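Side-chain contact in protein BA_2500 (Bacillus anthracis, PDB 4GUC), which is of unknown function but folds as a small, mostly beta protein assigned to the DUF5065 family in the E-set clan: residues Q14-L19 against T99-M104. Numbering follows the deposited sequence. Where two conformers were deposited one is given.
Sequences QNYFLL and TYVAVM
Leu19 pushes its branched end into the shallow dip between Val101 and Val103, two valines that project from the same face of strand 98-106. Its CD2 is the bump: it lies 3.7 Å from Val103 CG2 and 4.0 Å from Val101 CG2, touching both valine methyls. Chi1 of 179° sets Leu19 CG anti to the backbone N and carries the branch out toward the strand. The leucine meets Val101 tip to tip, whereas it passes Val103 running the opposite way, with Leu19 CD1 resting 4.1 Å from the same Val103 CG2. Val101 CG2 in turn faces the notch between Leu19 CD2 and the ring of Tyr16, one helical turn earlier. This methyl, Val101 CG2, meets the edge of the ring, near its plane, 4.0 Å from Tyr16 CE1. The contact is therefore wholly apolar, four side chains meeting through methyl groups and one aromatic edge. Asn15 caps the helix, accepting from Leu18 N through OD1 (3.2 Å, on a lone pair in the carbonyl plane), and Leu19 N bonds to Asn15 O; together these probably steady the turn that carries Tyr16 and Leu19. The phenol of Tyr16 runs on past Val101 to bond through OH with Ser115 N of strand 109-119. Around this junction, Tyr57 of strand 53-59 and the loop residue Trp11 touch Val103, and Leu59 of that strand touches Tyr16. Helix 16-22 is thus laid over one face of the mixed sheet, while Ala102, turned to the other face, packs on Phe40 of strand 39-45 in the second sheet.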
ATOM      1  N   GLN A  14      -3.035  11.427   0.012  0.50 14.20           N
ATOM      2  CA  GLN A  14      -4.103  10.766  -0.743  0.50 13.95           C
ATOM      3  C   GLN A  14      -4.011  11.084  -2.224  0.50 12.43           C
ATOM      4  O   GLN A  14      -4.969  10.921  -2.965  0.50 11.49           O
ATOM      5  CB  GLN A  14      -5.465  11.221  -0.234  0.50 14.74           C
ATOM      6  CG  GLN A  14      -5.687  11.059   1.262  0.50 18.76           C
ATOM      7  CD  GLN A  14      -5.825   9.655   1.691  0.50 19.68           C
ATOM      8  OE1 GLN A  14      -6.279   8.798   0.938  0.50 23.82           O
ATOM      9  NE2 GLN A  14      -5.478   9.401   2.937  0.50 18.10           N
ATOM     10  N   ASN A  15      -2.864  11.609  -2.625  1.00 12.90           N
ATOM     11  CA  ASN A  15      -2.580  11.923  -4.003  1.00 12.13           C
ATOM     12  C   ASN A  15      -1.221  11.289  -4.316  1.00 11.88           C
ATOM     13  O   ASN A  15      -0.286  11.458  -3.530  1.00 11.91           O
ATOM     14  CB  ASN A  15      -2.576  13.456  -4.118  1.00 14.86           C
ATOM     15  CG  ASN A  15      -2.161  13.923  -5.423  1.00 16.45           C
ATOM     16  OD1 ASN A  15      -0.949  13.986  -5.682  1.00 20.03           O
ATOM     17  ND2 ASN A  15      -3.107  14.397  -6.220  1.00 20.19           N
ATOM     18  N   TYR A  16      -1.111  10.607  -5.466  1.00 10.38           N
ATOM     19  CA  TYR A  16       0.129   9.908  -5.814  1.00 10.84           C
ATOM     20  C   TYR A  16       1.317  10.867  -5.923  1.00 10.82           C
ATOM     21  O   TYR A  16       2.403  10.552  -5.451  1.00 10.70           O
ATOM     22  CB  TYR A  16       0.005   8.986  -7.022  1.00 11.75           C
ATOM     23  CG  TYR A  16       1.206   8.091  -7.167  1.00 11.44           C
ATOM     24  CD1 TYR A  16       1.266   6.869  -6.490  1.00 12.03           C
ATOM     25  CD2 TYR A  16       2.295   8.460  -7.932  1.00 11.23           C
ATOM     26  CE1 TYR A  16       2.366   6.048  -6.585  1.00 12.18           C
ATOM     27  CE2 TYR A  16       3.383   7.649  -8.031  1.00 12.81           C
ATOM     28  CZ  TYR A  16       3.438   6.441  -7.366  1.00 11.55           C
ATOM     29  OH  TYR A  16       4.564   5.621  -7.466  1.00 13.12           O
ATOM     30  N   PHE A  17       1.149  12.023  -6.559  1.00 10.91           N
ATOM     31  CA  PHE A  17       2.247  12.970  -6.662  1.00 10.40           C
ATOM     32  C   PHE A  17       2.785  13.309  -5.258  1.00 11.92           C
ATOM     33  O   PHE A  17       3.996  13.290  -5.014  1.00 11.78           O
ATOM     34  CB  PHE A  17       1.830  14.260  -7.374  1.00 12.14           C
ATOM     35  CG  PHE A  17       2.945  15.254  -7.514  1.00 12.59           C
ATOM     36  CD1 PHE A  17       3.719  15.314  -8.654  1.00 14.39           C
ATOM     37  CD2 PHE A  17       3.249  16.138  -6.480  1.00 15.07           C
ATOM     38  CE1 PHE A  17       4.756  16.241  -8.767  1.00 14.82           C
ATOM     39  CE2 PHE A  17       4.281  17.047  -6.589  1.00 14.63           C
ATOM     40  CZ  PHE A  17       5.039  17.076  -7.733  1.00 15.32           C
ATOM     41  N   LEU A  18       1.885  13.607  -4.313  1.00 11.04           N
ATOM     42  CA  LEU A  18       2.325  13.970  -2.972  1.00 12.83           C
ATOM     43  C   LEU A  18       2.965  12.807  -2.250  1.00 12.58           C
ATOM     44  O   LEU A  18       3.995  12.985  -1.571  1.00 13.41           O
ATOM     45  CB  LEU A  18       1.191  14.619  -2.188  1.00 13.15           C
ATOM     46  CG  LEU A  18       0.777  16.040  -2.651  1.00 15.29           C
ATOM     47  CD1 LEU A  18      -0.440  16.509  -1.831  1.00 17.28           C
ATOM     48  CD2 LEU A  18       1.916  17.023  -2.523  1.00 17.30           C
ATOM     49  N   LEU A  19       2.412  11.628  -2.424  1.00 11.87           N
ATOM     50  CA  LEU A  19       2.981  10.413  -1.804  1.00 11.69           C
ATOM     51  C   LEU A  19       4.406  10.207  -2.314  1.00 12.84           C
ATOM     52  O   LEU A  19       5.360  10.046  -1.539  1.00 12.86           O
ATOM     53  CB  LEU A  19       2.111   9.192  -2.158  1.00 11.42           C
ATOM     54  CG  LEU A  19       2.597   7.854  -1.588  1.00 11.31           C
ATOM     55  CD1 LEU A  19       2.392   7.842  -0.050  1.00 11.42           C
ATOM     56  CD2 LEU A  19       1.948   6.674  -2.280  1.00 12.61           C
ATOM     57  N   THR A  99      -4.029   0.479 -11.846  1.00 14.89           N
ATOM     58  CA  THR A  99      -2.782   0.834 -11.179  1.00 13.55           C
ATOM     59  C   THR A  99      -3.029   1.004  -9.694  1.00 12.45           C
ATOM     60  O   THR A  99      -4.010   1.624  -9.279  1.00 11.98           O
ATOM     61  CB  THR A  99      -2.189   2.108 -11.796  1.00 15.25           C
ATOM     62  OG1 THR A  99      -1.967   1.877 -13.196  1.00 17.59           O
ATOM     63  CG2 THR A  99      -0.889   2.518 -11.142  1.00 15.23           C
ATOM     64  N   TYR A 100      -2.133   0.439  -8.882  1.00 12.50           N
ATOM     65  CA  TYR A 100      -2.230   0.442  -7.413  1.00 10.49           C
ATOM     66  C   TYR A 100      -0.928   0.792  -6.747  1.00  9.58           C
ATOM     67  O   TYR A 100       0.091   0.864  -7.426  1.00 10.40           O
ATOM     68  CB  TYR A 100      -2.657  -0.966  -6.969  1.00 10.55           C
ATOM     69  CG  TYR A 100      -4.072  -1.335  -7.376  1.00 12.16           C
ATOM     70  CD1 TYR A 100      -4.365  -1.785  -8.652  1.00 12.61           C
ATOM     71  CD2 TYR A 100      -5.116  -1.253  -6.461  1.00 12.79           C
ATOM     72  CE1 TYR A 100      -5.675  -2.110  -9.040  1.00 13.22           C
ATOM     73  CE2 TYR A 100      -6.416  -1.582  -6.829  1.00 14.33           C
ATOM     74  CZ  TYR A 100      -6.695  -1.998  -8.128  1.00 14.30           C
ATOM     75  OH  TYR A 100      -8.003  -2.338  -8.478  1.00 17.15           O
ATOM     76  N   VAL A 101      -0.981   1.016  -5.434  1.00  9.50           N
ATOM     77  CA  VAL A 101       0.232   1.300  -4.667  1.00  9.77           C
ATOM     78  C   VAL A 101       0.047   0.820  -3.256  1.00  9.28           C
ATOM     79  O   VAL A 101      -1.058   0.894  -2.712  1.00 10.14           O
ATOM     80  CB  VAL A 101       0.643   2.811  -4.668  1.00 10.68           C
ATOM     81  CG1 VAL A 101      -0.427   3.699  -4.085  1.00 11.06           C
ATOM     82  CG2 VAL A 101       2.003   3.031  -3.961  1.00 11.67           C
ATOM     83  N   ALA A 102       1.109   0.253  -2.667  1.00  9.90           N
ATOM     84  CA  ALA A 102       1.089  -0.208  -1.288  1.00 10.90           C
ATOM     85  C   ALA A 102       1.799   0.843  -0.439  1.00 10.39           C
ATOM     86  O   ALA A 102       2.920   1.276  -0.758  1.00 10.94           O
ATOM     87  CB  ALA A 102       1.756  -1.576  -1.125  1.00 11.25           C
ATOM     88  N   VAL A 103       1.142   1.243   0.649  1.00  9.97           N
ATOM     89  CA  VAL A 103       1.647   2.253   1.558  1.00  9.04           C
ATOM     90  C   VAL A 103       1.644   1.721   2.979  1.00 10.76           C
ATOM     91  O   VAL A 103       0.676   1.076   3.385  1.00 10.73           O
ATOM     92  CB  VAL A 103       0.745   3.536   1.511  1.00 10.09           C
ATOM     93  CG1 VAL A 103       1.201   4.611   2.477  1.00 11.20           C
ATOM     94  CG2 VAL A 103       0.684   4.078   0.077  1.00 10.25           C
HETATM   95  N   MSE A 104       2.715   1.973   3.730  1.00  9.22           N
HETATM   96  CA  MSE A 104       2.804   1.593   5.116  1.00  9.53           C
HETATM   97  C   MSE A 104       2.877   2.809   6.011  1.00 10.21           C
HETATM   98  O   MSE A 104       3.646   3.752   5.730  1.00 10.87           O
HETATM   99  CB  MSE A 104       4.021   0.709   5.393  1.00 10.61           C
HETATM  100  CG  MSE A 104       4.082   0.197   6.855  1.00  9.81           C
HETATM  101 SE   MSE A 104       5.508  -0.996   7.305  1.00 14.19          SE
HETATM  102  CE  MSE A 104       6.957   0.240   7.184  1.00 13.72           C
TER